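Local coordinates for protein putative TetR family transcriptional regulator (Streptomyces coelicolor A3, PDB 3BQY) that probably binds operator DNA as a dimeric, all-helical repressor of transcription of the TetR family, at residues R79-L84 and A190-G195; S18-L23 and G94-A99; D63-T68 and S74-R79; A83-L88 and V141-E146. All coordinates share one frame; numbering follows the deposited sequence. Where two conformers were deposited one is given.

How the contacts relate
Contacts 1, 3 and 4 all use helix 73-89, at successive levels. Contact 4 is the buried one, its centre about 3 Å from the centre of the chain, and is made of side chains between two core helices. Contact 1 is partly buried and pairs a phenylalanine with a salt bridge. The two lie side by side, since Phe192 packs on both Arg85 and His143. Contact 3 is a surface contact in which arginines hold backbone carbonyls of a loop; it shares Arg79 with contact 1. Contact 2 stands apart, joining the N-terminal DNA-binding region to helix 94-99, which in turn packs on contact 4 through Phe98 and Leu88.

Contact 1: R79-L84 and A190-G195; sequences RLARAL and AHFEFG. With PO4 (phosphate ion), chain C.
Arg82 and Glu193 form a salt bridge between helices 73-89 and 188-206 in the all-helical C-terminal domain of this TetR-type regulator. The segments run roughly antiparallel, at 146°, with axes 11.3 Å apart. Side chains therefore bridge the gap. Arg82 reaches over with its chain extended from CG to NE. Glu193 is bent at chi2, which folds its carboxylate round toward the arginine. The guanidinium takes the carboxylate side-on, with one nitrogen to each oxygen. Arg82 NE gives the shorter bond, 2.6 Å to Glu193 OE2. Arg82 NH2 is 2.9 Å from Glu193 OE1, and this bond is the straighter at 163°. Both oxygens are met on their syn sides. They lie close to the guanidinium plane, although the two flat groups are not coplanar. This two-nitrogen grip probably limits the rotation of the guanidinium. In one of its two conformers, Glu75 forms a salt bridge with Arg82 NH1.

Elsewhere on helix 188-206, a phosphate ion, probably from the crystallisation liquor, lies at the edge of the His191 ring, and Arg131 of the second subunit also binds it. The geometry between His191 and the phosphate is doubtful.

Beside the bridge, Phe192 points at helix 73-89. Its CG is anti to the backbone N (chi1 179°), which sends the ring across to Ala81 and Arg82. Thr140 of helix 126-151 packs on the same ring. Phe192 CZ lies 4.0 Å from Ala81 CB. The ring edge also meets the aliphatic part of the arginine, with Phe192 CE2 3.8 Å from Arg82 CG.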
loop_
_atom_site.group_PDB
_atom_site.type_symbol
_atom_site.label_atom_id
_atom_site.label_comp_id
_atom_site.label_asym_id
_atom_site.label_seq_id
_atom_site.Cartn_x
_atom_site.Cartn_y
_atom_site.Cartn_z
ATOM N N ARG A 79 0.184 -1.560 -19.033
ATOM C CA ARG A 79 0.172 -0.104 -19.293
ATOM C C ARG A 79 -0.728 0.639 -18.315
ATOM O O ARG A 79 -0.396 1.729 -17.876
ATOM C CB ARG A 79 -0.255 0.230 -20.738
ATOM C CG ARG A 79 0.841 -0.078 -21.763
ATOM C CD ARG A 79 0.694 0.795 -23.009
ATOM N NE ARG A 79 -0.623 0.590 -23.612
ATOM C CZ ARG A 79 -0.891 -0.296 -24.565
ATOM N NH1 ARG A 79 0.069 -1.074 -25.050
ATOM N NH2 ARG A 79 -2.130 -0.401 -25.021
ATOM N N LEU A 80 -1.868 0.047 -17.979
ATOM C CA LEU A 80 -2.770 0.636 -16.977
ATOM C C LEU A 80 -2.110 0.748 -15.602
ATOM O O LEU A 80 -2.229 1.787 -14.943
ATOM C CB LEU A 80 -4.045 -0.189 -16.855
ATOM C CG LEU A 80 -5.077 -0.009 -17.978
ATOM C CD1 LEU A 80 -6.054 -1.159 -17.871
ATOM C CD2 LEU A 80 -5.824 1.354 -17.840
ATOM N N ALA A 81 -1.472 -0.330 -15.145
ATOM C CA ALA A 81 -0.781 -0.320 -13.849
ATOM C C ALA A 81 0.366 0.675 -13.863
ATOM O O ALA A 81 0.533 1.457 -12.929
ATOM C CB ALA A 81 -0.241 -1.731 -13.508
ATOM N N ARG A 82 1.161 0.667 -14.929
ATOM C CA ARG A 82 2.241 1.655 -15.046
ATOM C C ARG A 82 1.752 3.108 -15.027
ATOM O O ARG A 82 2.387 3.987 -14.435
ATOM C CB ARG A 82 3.004 1.461 -16.361
ATOM C CG ARG A 82 3.914 0.301 -16.387
ATOM C CD ARG A 82 4.735 0.290 -17.686
ATOM N NE ARG A 82 5.197 -1.067 -17.847
ATOM C CZ ARG A 82 4.907 -1.862 -18.848
ATOM N NH1 ARG A 82 4.179 -1.426 -19.878
ATOM N NH2 ARG A 82 5.426 -3.080 -18.849
ATOM N N ALA A 83 0.651 3.370 -15.725
ATOM C CA ALA A 83 0.108 4.718 -15.797
ATOM C C ALA A 83 -0.413 5.134 -14.441
ATOM O O ALA A 83 -0.259 6.289 -14.058
ATOM C CB ALA A 83 -1.019 4.812 -16.839
ATOM N N LEU A 84 -1.005 4.202 -13.694
ATOM C CA LEU A 84 -1.438 4.526 -12.332
ATOM C C LEU A 84 -0.226 4.891 -11.455
ATOM O O LEU A 84 -0.229 5.920 -10.762
ATOM C CB LEU A 84 -2.233 3.348 -11.716
ATOM C CG LEU A 84 -2.597 3.543 -10.209
ATOM C CD1 LEU A 84 -3.455 4.799 -9.971
ATOM C CD2 LEU A 84 -3.308 2.301 -9.616
ATOM N N ALA A 190 12.433 -0.959 -12.052
ATOM C CA ALA A 190 12.737 -2.387 -12.214
ATOM C C ALA A 190 11.995 -3.261 -11.193
ATOM O O ALA A 190 11.457 -4.317 -11.557
ATOM C CB ALA A 190 14.264 -2.641 -12.142
ATOM N N HIS A 191 11.941 -2.822 -9.930
ATOM C CA HIS A 191 11.192 -3.568 -8.902
ATOM C C HIS A 191 9.704 -3.649 -9.272
ATOM O O HIS A 191 9.090 -4.714 -9.192
ATOM C CB HIS A 191 11.370 -2.918 -7.525
ATOM C CG HIS A 191 12.758 -3.036 -6.992
ATOM N ND1 HIS A 191 13.188 -2.374 -5.867
ATOM C CD2 HIS A 191 13.837 -3.696 -7.473
ATOM C CE1 HIS A 191 14.456 -2.659 -5.643
ATOM N NE2 HIS A 191 14.879 -3.451 -6.612
ATOM N N PHE A 192 9.146 -2.524 -9.701
ATOM C CA PHE A 192 7.753 -2.465 -10.090
ATOM C C PHE A 192 7.457 -3.412 -11.257
ATOM O O PHE A 192 6.492 -4.183 -11.225
ATOM C CB PHE A 192 7.356 -1.037 -10.473
ATOM C CG PHE A 192 5.922 -0.925 -10.913
ATOM C CD1 PHE A 192 4.880 -1.125 -10.002
ATOM C CD2 PHE A 192 5.613 -0.647 -12.244
ATOM C CE1 PHE A 192 3.529 -1.026 -10.416
ATOM C CE2 PHE A 192 4.283 -0.553 -12.660
ATOM C CZ PHE A 192 3.245 -0.736 -11.762
ATOM N N GLU A 193 8.291 -3.345 -12.291
ATOM C CA GLU A 193 8.116 -4.195 -13.456
ATOM C C GLU A 193 8.176 -5.688 -13.075
ATOM O O GLU A 193 7.438 -6.507 -13.639
ATOM C CB GLU A 193 9.153 -3.852 -14.538
ATOM C CG GLU A 193 8.917 -2.482 -15.216
ATOM C CD GLU A 193 7.541 -2.383 -15.923
ATOM O OE1 GLU A 193 7.078 -3.383 -16.509
ATOM O OE2 GLU A 193 6.937 -1.294 -15.893
ATOM N N PHE A 194 9.064 -6.039 -12.139
ATOM C CA PHE A 194 9.201 -7.421 -11.702
ATOM C C PHE A 194 7.905 -7.887 -11.041
ATOM O O PHE A 194 7.426 -8.993 -11.314
ATOM C CB PHE A 194 10.382 -7.564 -10.735
ATOM C CG PHE A 194 10.594 -8.961 -10.255
ATOM C CD1 PHE A 194 11.326 -9.877 -11.026
ATOM C CD2 PHE A 194 10.031 -9.388 -9.056
ATOM C CE1 PHE A 194 11.528 -11.190 -10.568
ATOM C CE2 PHE A 194 10.230 -10.687 -8.598
ATOM C CZ PHE A 194 10.978 -11.587 -9.346
ATOM N N GLY A 195 7.368 -7.073 -10.131
ATOM C CA GLY A 195 6.131 -7.443 -9.422
ATOM C C GLY A 195 4.955 -7.539 -10.374
ATOM O O GLY A 195 4.136 -8.450 -10.277
HETATM P P PO4 C . 17.178 -4.465 -9.253
HETATM O O1 PO4 C . 17.613 -3.513 -10.344
HETATM O O2 PO4 C . 15.672 -4.380 -9.125
HETATM O O3 PO4 C . 17.564 -5.880 -9.601
HETATM O O4 PO4 C . 17.823 -4.055 -7.970
#

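Contact 2: S18-L23 and G94-A99; sequences SGLDTL and GARVFA
Leu20 and Val97 have the closest CA atoms across this contact, 7.8 Å apart. Segment 18-23 is the link between helices 4-18 and 25-32, while segment 94-99 is a short regular helix. Gly19 leaves helical geometry with a positive phi, a conformation that suits glycine. Residues 20-22 then take helical angles without the regular bonds, and the turn presents Leu20 and Asp21 to the helix.

Leu20 points at the helix and lies between Arg96 and Val97. Its CG is anti to the backbone N (chi1 -179°); CD1 reaches Val97 and CD2 lies mainly against Arg96. Leu20 CD1 is 4.0 Å from Val97 CG2. Leu20 CD2 sits over one face of the Arg96 guanidinium, 3.8 Å from Arg96 NH2 and toward the rim of the group. Arg96 is bent at chi3, which brings its flat end over the leucine to the acid. There Arg96 NH2 makes a nearly straight bond (173°) of 2.8 Å to the syn side of Asp21 OD1. This salt bridge lies at the guanidinium edge, with the carboxylate plane turned 55° away. A water accepts a bond from Asp21 N and a weak one from Arg96 NH1. Asp93 binds Leu20 N.

The contact joins the turn before the predicted helix-turn-helix to the C-terminal domain. It is an interdomain junction of the TetR fold, where the DNA-binding head meets the regulatory body.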
loop_
_atom_site.group_PDB
_atom_site.type_symbol
_atom_site.label_atom_id
_atom_site.label_comp_id
_atom_site.label_asym_id
_atom_site.label_seq_id
_atom_site.Cartn_x
_atom_site.Cartn_y
_atom_site.Cartn_z
ATOM N N SER A 18 5.887 21.146 -0.067
ATOM C CA SER A 18 6.235 20.774 1.298
ATOM C C SER A 18 5.570 19.494 1.828
ATOM O O SER A 18 5.684 19.190 3.021
ATOM C CB SER A 18 6.039 21.971 2.234
ATOM O OG SER A 18 4.781 22.554 1.996
ATOM N N GLY A 19 4.904 18.733 0.953
ATOM C CA GLY A 19 4.406 17.415 1.329
ATOM C C GLY A 19 3.032 17.376 1.963
ATOM O O GLY A 19 2.483 18.405 2.363
ATOM N N LEU A 20 2.474 16.175 2.059
ATOM C CA LEU A 20 1.126 15.992 2.565
ATOM C C LEU A 20 0.928 16.427 4.020
ATOM O O LEU A 20 -0.132 16.963 4.368
ATOM C CB LEU A 20 0.655 14.541 2.389
ATOM C CG LEU A 20 -0.751 14.183 2.853
ATOM C CD1 LEU A 20 -1.812 15.047 2.163
ATOM C CD2 LEU A 20 -1.024 12.705 2.587
ATOM N N ASP A 21 1.897 16.145 4.873
ATOM C CA ASP A 21 1.743 16.464 6.290
ATOM C C ASP A 21 1.557 17.961 6.581
ATOM O O ASP A 21 0.943 18.327 7.581
ATOM C CB ASP A 21 2.909 15.887 7.093
ATOM C CG ASP A 21 2.909 14.364 7.105
ATOM O OD1 ASP A 21 1.826 13.759 6.957
ATOM O OD2 ASP A 21 3.995 13.782 7.282
ATOM N N THR A 22 2.062 18.822 5.696
ATOM C CA THR A 22 1.994 20.278 5.933
ATOM C C THR A 22 0.799 20.892 5.207
ATOM O O THR A 22 0.514 22.075 5.374
ATOM C CB THR A 22 3.259 21.028 5.445
ATOM O OG1 THR A 22 3.224 21.106 4.007
ATOM C CG2 THR A 22 4.491 20.317 5.874
ATOM N N LEU A 23 0.116 20.097 4.396
ATOM C CA LEU A 23 -1.036 20.600 3.653
ATOM C C LEU A 23 -2.233 20.756 4.584
ATOM O O LEU A 23 -2.813 19.777 5.019
ATOM C CB LEU A 23 -1.381 19.675 2.479
ATOM C CG LEU A 23 -2.621 20.029 1.638
ATOM C CD1 LEU A 23 -2.415 21.347 0.909
ATOM C CD2 LEU A 23 -2.863 18.949 0.643
ATOM N N GLY A 94 1.827 11.393 -3.459
ATOM C CA GLY A 94 0.632 11.122 -4.266
ATOM C C GLY A 94 -0.051 9.799 -3.922
ATOM O O GLY A 94 -1.281 9.715 -3.888
ATOM N N ALA A 95 0.727 8.746 -3.695
ATOM C CA ALA A 95 0.122 7.445 -3.331
ATOM C C ALA A 95 -0.658 7.515 -2.001
ATOM O O ALA A 95 -1.703 6.890 -1.856
ATOM C CB ALA A 95 1.200 6.332 -3.296
ATOM N N ARG A 96 -0.141 8.263 -1.031
ATOM C CA ARG A 96 -0.831 8.473 0.256
ATOM C C ARG A 96 -2.159 9.164 0.039
ATOM O O ARG A 96 -3.169 8.804 0.654
ATOM C CB ARG A 96 0.028 9.312 1.216
ATOM C CG ARG A 96 1.213 8.532 1.784
ATOM C CD ARG A 96 2.114 9.382 2.702
ATOM N NE ARG A 96 1.377 9.986 3.808
ATOM C CZ ARG A 96 1.824 11.030 4.508
ATOM N NH1 ARG A 96 2.998 11.578 4.219
ATOM N NH2 ARG A 96 1.091 11.535 5.484
ATOM N N VAL A 97 -2.171 10.176 -0.839
ATOM C CA VAL A 97 -3.414 10.881 -1.125
ATOM C C VAL A 97 -4.424 9.931 -1.792
ATOM O O VAL A 97 -5.596 9.894 -1.414
ATOM C CB VAL A 97 -3.175 12.140 -2.004
ATOM C CG1 VAL A 97 -4.502 12.827 -2.370
ATOM C CG2 VAL A 97 -2.212 13.155 -1.289
ATOM N N PHE A 98 -3.977 9.201 -2.807
ATOM C CA PHE A 98 -4.854 8.257 -3.514
ATOM C C PHE A 98 -5.355 7.132 -2.590
ATOM O O PHE A 98 -6.560 6.857 -2.552
ATOM C CB PHE A 98 -4.104 7.668 -4.713
ATOM C CG PHE A 98 -4.948 6.777 -5.583
ATOM C CD1 PHE A 98 -5.899 7.323 -6.435
ATOM C CD2 PHE A 98 -4.800 5.374 -5.520
ATOM C CE1 PHE A 98 -6.705 6.501 -7.249
ATOM C CE2 PHE A 98 -5.583 4.550 -6.334
ATOM C CZ PHE A 98 -6.544 5.114 -7.185
ATOM N N ALA A 99 -4.435 6.527 -1.840
ATOM C CA ALA A 99 -4.749 5.405 -0.942
ATOM C C ALA A 99 -5.780 5.796 0.121
ATOM O O ALA A 99 -6.680 5.001 0.443
ATOM C CB ALA A 99 -3.482 4.850 -0.286
HETATM O O HOH W 1 4.226 14.472 4.148
#

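Contact 3: D63-T68 and S74-R79; sequences DAAGAT and SERTAR
Arg76 and Arg79, one helical turn apart on helix 73-89, hold the carbonyls of the loop at 64-66. This loop links helix 46-57 to helix 73-89 in the TetR-type C-terminal domain. The tight part lies where the 3-10 segment 63-65 ends against the helix. Ala65 and Arg76 have CA atoms only 4.8 Å apart. The methyl of Ala64 rests on the helix backbone, with Ala64 CB 3.6 Å from Arg79 O. Ala65 also packs on Leu80.

Arg79 is bent at chi3 (-58°), which lays its guanidinium along the carbonyls of Ala64 and Ala65. Arg79 NE makes a nearly straight bond of 2.8 Å to Ala64 O, almost in line with the carbonyl. Arg79 NH2 adds a weak bond to Ala65 O and a further one to Asp70 O, which ties down the next part of the loop. Ala65 O is thus shared by both arginines, with Arg76 NE giving it the straighter bond at 2.9 Å.

The outer part is looser. Gly66, Ala67 and Thr68 are exposed. Gly66 has a positive phi, and the chain swings round the guanidinium of Arg76. The Ala67-Thr68 peptide lies over one face of that group, while Ala65 O and Gly66 O are at its edge. Thr68 OG1 comes no closer to Arg76 than 3.7 Å, at NH1. On this side Arg76 NH2 bonds to Gly66 O, 3.1 Å long, with the donor well above the carbonyl plane.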
loop_
_atom_site.group_PDB
_atom_site.type_symbol
_atom_site.label_atom_id
_atom_site.label_comp_id
_atom_site.label_asym_id
_atom_site.label_seq_id
_atom_site.Cartn_x
_atom_site.Cartn_y
_atom_site.Cartn_z
ATOM N N ASP A 63 -7.054 5.744 -20.087
ATOM C CA ASP A 63 -6.739 5.776 -21.520
ATOM C C ASP A 63 -5.417 5.103 -21.885
ATOM O O ASP A 63 -5.158 4.839 -23.061
ATOM C CB ASP A 63 -6.765 7.215 -22.007
ATOM C CG ASP A 63 -8.159 7.839 -21.854
ATOM O OD1 ASP A 63 -9.161 7.134 -22.114
ATOM O OD2 ASP A 63 -8.240 9.000 -21.460
ATOM N N ALA A 64 -4.603 4.789 -20.876
ATOM C CA ALA A 64 -3.346 4.056 -21.092
ATOM C C ALA A 64 -3.542 2.686 -21.751
ATOM O O ALA A 64 -2.638 2.197 -22.424
ATOM C CB ALA A 64 -2.567 3.905 -19.782
ATOM N N ALA A 65 -4.711 2.085 -21.585
ATOM C CA ALA A 65 -4.966 0.762 -22.153
ATOM C C ALA A 65 -5.060 0.806 -23.686
ATOM O O ALA A 65 -4.797 -0.193 -24.370
ATOM C CB ALA A 65 -6.241 0.200 -21.565
ATOM N N GLY A 66 -5.438 1.966 -24.226
ATOM C CA GLY A 66 -5.626 2.140 -25.666
ATOM C C GLY A 66 -6.795 1.289 -26.108
ATOM O O GLY A 66 -7.678 0.977 -25.309
ATOM N N ALA A 67 -6.797 0.918 -27.389
ATOM C CA ALA A 67 -7.839 0.074 -27.958
ATOM C C ALA A 67 -7.415 -1.385 -27.919
ATOM O O ALA A 67 -6.224 -1.692 -27.797
ATOM C CB ALA A 67 -8.134 0.511 -29.425
ATOM N N THR A 68 -8.385 -2.293 -28.024
ATOM C CA THR A 68 -8.083 -3.707 -28.212
ATOM C C THR A 68 -7.124 -3.837 -29.407
ATOM O O THR A 68 -7.265 -3.134 -30.419
ATOM C CB THR A 68 -9.365 -4.499 -28.475
ATOM O OG1 THR A 68 -10.259 -4.313 -27.374
ATOM C CG2 THR A 68 -9.092 -5.980 -28.650
ATOM N N SER A 74 -2.064 -8.704 -21.624
ATOM C CA SER A 74 -1.066 -8.533 -20.556
ATOM C C SER A 74 -0.339 -7.195 -20.723
ATOM O O SER A 74 -0.080 -6.504 -19.720
ATOM C CB SER A 74 -0.069 -9.710 -20.468
ATOM O OG SER A 74 0.694 -9.811 -21.651
ATOM N N GLU A 75 -0.020 -6.825 -21.965
ATOM C CA GLU A 75 0.583 -5.516 -22.234
ATOM C C GLU A 75 -0.376 -4.379 -21.893
ATOM O O GLU A 75 0.018 -3.381 -21.295
ATOM C CB GLU A 75 1.049 -5.375 -23.692
ATOM C CG GLU A 75 1.937 -4.146 -23.918
ATOM C CD GLU A 75 3.059 -4.056 -22.888
ATOM O OE1 GLU A 75 3.788 -5.059 -22.736
ATOM O OE2 GLU A 75 3.171 -3.014 -22.188
ATOM N N ARG A 76 -1.653 -4.516 -22.239
ATOM C CA ARG A 76 -2.585 -3.418 -21.919
ATOM C C ARG A 76 -2.814 -3.297 -20.400
ATOM O O ARG A 76 -2.943 -2.196 -19.861
ATOM C CB ARG A 76 -3.911 -3.599 -22.674
ATOM C CG ARG A 76 -3.681 -3.514 -24.202
ATOM C CD ARG A 76 -4.968 -3.866 -24.945
ATOM N NE ARG A 76 -5.980 -2.809 -24.757
ATOM C CZ ARG A 76 -7.297 -3.010 -24.634
ATOM N NH1 ARG A 76 -7.812 -4.233 -24.582
ATOM N NH2 ARG A 76 -8.106 -1.962 -24.517
ATOM N N THR A 77 -2.884 -4.433 -19.726
ATOM C CA THR A 77 -3.036 -4.438 -18.286
ATOM C C THR A 77 -1.791 -3.787 -17.649
ATOM O O THR A 77 -1.913 -2.966 -16.725
ATOM C CB THR A 77 -3.217 -5.861 -17.753
ATOM O OG1 THR A 77 -4.427 -6.422 -18.297
ATOM C CG2 THR A 77 -3.328 -5.842 -16.195
ATOM N N ALA A 78 -0.612 -4.153 -18.148
ATOM C CA ALA A 78 0.638 -3.558 -17.650
ATOM C C ALA A 78 0.641 -2.034 -17.870
ATOM O O ALA A 78 1.094 -1.300 -17.001
ATOM C CB ALA A 78 1.863 -4.195 -18.348
ATOM N N ARG A 79 0.184 -1.560 -19.033
ATOM C CA ARG A 79 0.172 -0.104 -19.293
ATOM C C ARG A 79 -0.728 0.639 -18.315
ATOM O O ARG A 79 -0.396 1.729 -17.876
ATOM C CB ARG A 79 -0.255 0.230 -20.738
ATOM C CG ARG A 79 0.841 -0.078 -21.763
ATOM C CD ARG A 79 0.694 0.795 -23.009
ATOM N NE ARG A 79 -0.623 0.590 -23.612
ATOM C CZ ARG A 79 -0.891 -0.296 -24.565
ATOM N NH1 ARG A 79 0.069 -1.074 -25.050
ATOM N NH2 ARG A 79 -2.130 -0.401 -25.021
#

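Contact 4: A83-L88 and V141-E146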
loop_
_atom_site.group_PDB
_atom_site.type_symbol
_atom_site.label_atom_id
_atom_site.label_comp_id
_atom_site.label_asym_id
_atom_site.label_seq_id
_atom_site.Cartn_x
_atom_site.Cartn_y
_atom_site.Cartn_z
ATOM N N ALA A 83 0.651 3.370 -15.725
ATOM C CA ALA A 83 0.108 4.718 -15.797
ATOM C C ALA A 83 -0.413 5.134 -14.441
ATOM O O ALA A 83 -0.259 6.289 -14.058
ATOM C CB ALA A 83 -1.019 4.812 -16.839
ATOM N N LEU A 84 -1.005 4.202 -13.694
ATOM C CA LEU A 84 -1.438 4.526 -12.332
ATOM C C LEU A 84 -0.226 4.891 -11.455
ATOM O O LEU A 84 -0.229 5.920 -10.762
ATOM C CB LEU A 84 -2.233 3.348 -11.716
ATOM C CG LEU A 84 -2.597 3.543 -10.209
ATOM C CD1 LEU A 84 -3.455 4.799 -9.971
ATOM C CD2 LEU A 84 -3.308 2.301 -9.616
ATOM N N ARG A 85 0.802 4.050 -11.468
ATOM C CA ARG A 85 2.041 4.360 -10.766
ATOM C C ARG A 85 2.599 5.742 -11.148
ATOM O O ARG A 85 2.972 6.532 -10.282
ATOM C CB ARG A 85 3.085 3.267 -11.018
ATOM C CG ARG A 85 4.412 3.567 -10.369
ATOM C CD ARG A 85 5.392 2.415 -10.552
ATOM N NE ARG A 85 6.727 2.758 -10.069
ATOM C CZ ARG A 85 7.721 3.183 -10.836
ATOM N NH1 ARG A 85 7.545 3.286 -12.141
ATOM N NH2 ARG A 85 8.899 3.499 -10.304
ATOM N N ALA A 86 2.669 6.015 -12.438
ATOM C CA ALA A 86 3.236 7.262 -12.928
ATOM C C ALA A 86 2.413 8.460 -12.444
ATOM O O ALA A 86 2.983 9.480 -12.046
ATOM C CB ALA A 86 3.317 7.235 -14.467
ATOM N N ALA A 87 1.085 8.318 -12.448
ATOM C CA ALA A 87 0.195 9.402 -12.027
ATOM C C ALA A 87 0.402 9.693 -10.542
ATOM O O ALA A 87 0.354 10.842 -10.136
ATOM C CB ALA A 87 -1.259 9.049 -12.301
ATOM N N LEU A 88 0.653 8.661 -9.729
ATOM C CA LEU A 88 0.872 8.896 -8.304
ATOM C C LEU A 88 2.270 9.435 -8.019
ATOM O O LEU A 88 2.439 10.247 -7.104
ATOM C CB LEU A 88 0.659 7.600 -7.511
ATOM C CG LEU A 88 -0.731 6.970 -7.694
ATOM C CD1 LEU A 88 -0.812 5.706 -6.806
ATOM C CD2 LEU A 88 -1.876 7.975 -7.413
ATOM N N VAL A 141 -0.421 0.444 -5.622
ATOM C CA VAL A 141 -0.490 1.432 -4.543
ATOM C C VAL A 141 0.549 1.134 -3.446
ATOM O O VAL A 141 1.275 2.026 -3.023
ATOM C CB VAL A 141 -1.923 1.523 -3.950
ATOM C CG1 VAL A 141 -1.935 2.361 -2.636
ATOM C CG2 VAL A 141 -2.904 2.116 -4.992
ATOM N N GLY A 142 0.618 -0.122 -2.986
ATOM C CA GLY A 142 1.594 -0.512 -1.955
ATOM C C GLY A 142 3.017 -0.224 -2.410
ATOM O O GLY A 142 3.825 0.328 -1.663
ATOM N N HIS A 143 3.321 -0.592 -3.656
ATOM C CA HIS A 143 4.664 -0.344 -4.200
ATOM C C HIS A 143 4.986 1.160 -4.242
ATOM O O HIS A 143 6.087 1.601 -3.851
ATOM C CB HIS A 143 4.792 -0.883 -5.639
ATOM C CG HIS A 143 5.971 -0.313 -6.353
ATOM N ND1 HIS A 143 7.218 -0.899 -6.313
ATOM C CD2 HIS A 143 6.118 0.844 -7.050
ATOM C CE1 HIS A 143 8.077 -0.148 -6.986
ATOM N NE2 HIS A 143 7.438 0.922 -7.433
ATOM N N THR A 144 4.035 1.953 -4.733
ATOM C CA THR A 144 4.272 3.390 -4.929
ATOM C C THR A 144 4.353 4.117 -3.570
ATOM O O THR A 144 5.189 5.011 -3.371
ATOM C CB THR A 144 3.195 3.998 -5.866
ATOM O OG1 THR A 144 3.129 3.193 -7.064
ATOM C CG2 THR A 144 3.611 5.444 -6.283
ATOM N N LEU A 145 3.515 3.713 -2.626
ATOM C CA LEU A 145 3.607 4.239 -1.256
ATOM C C LEU A 145 4.988 4.051 -0.681
ATOM O O LEU A 145 5.585 4.981 -0.100
ATOM C CB LEU A 145 2.618 3.513 -0.339
ATOM C CG LEU A 145 1.171 3.945 -0.309
ATOM C CD1 LEU A 145 0.401 2.875 0.419
ATOM C CD2 LEU A 145 1.052 5.284 0.436
ATOM N N GLU A 146 5.507 2.837 -0.819
ATOM C CA GLU A 146 6.830 2.533 -0.272
ATOM C C GLU A 146 7.973 3.187 -1.048
ATOM O O GLU A 146 8.956 3.627 -0.453
ATOM C CB GLU A 146 7.019 1.028 -0.096
ATOM C CG GLU A 146 5.891 0.395 0.809
ATOM C CD GLU A 146 5.916 0.823 2.315
ATOM O OE1 GLU A 146 6.356 1.953 2.667
ATOM O OE2 GLU A 146 5.478 -0.000 3.157
#
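Arg85 NH2, at the end of the side chain that meets His143 and Thr144, is gripped by Thr189 OG1 and, in a salt bridge, by Glu147 OE1, which also takes a weak hydrogen bond from His143 NE2. These bonds hold the guanidinium beside His143 in the helical core of the TetR-type C-terminal domain. Helices 73-89 and 126-151 run roughly parallel here, with an angle of 31° between the segments. Arg85 is extended, its CG anti to the backbone N (chi1 177°). The chain therefore runs past Thr144 to the histidine, where Arg85 NE comes within 3.3 Å of His143 NE2. The guanidinium and imidazole planes are 60° apart. Across the dimer interface, His143 meets Asn138 of the second subunit.

Thr144 and Arg85 have the nearest CA atoms, 6.3 Å apart. The hydroxyl of Thr144 is hydrogen-bonded to the backbone O of Thr140, one turn back. Thr144 OG1 also lies 3.6 Å from Arg85 CG, against the aliphatic part of the arginine. The methyl branch faces Leu88, with Thr144 CG2 3.9 Å from Leu88 CB.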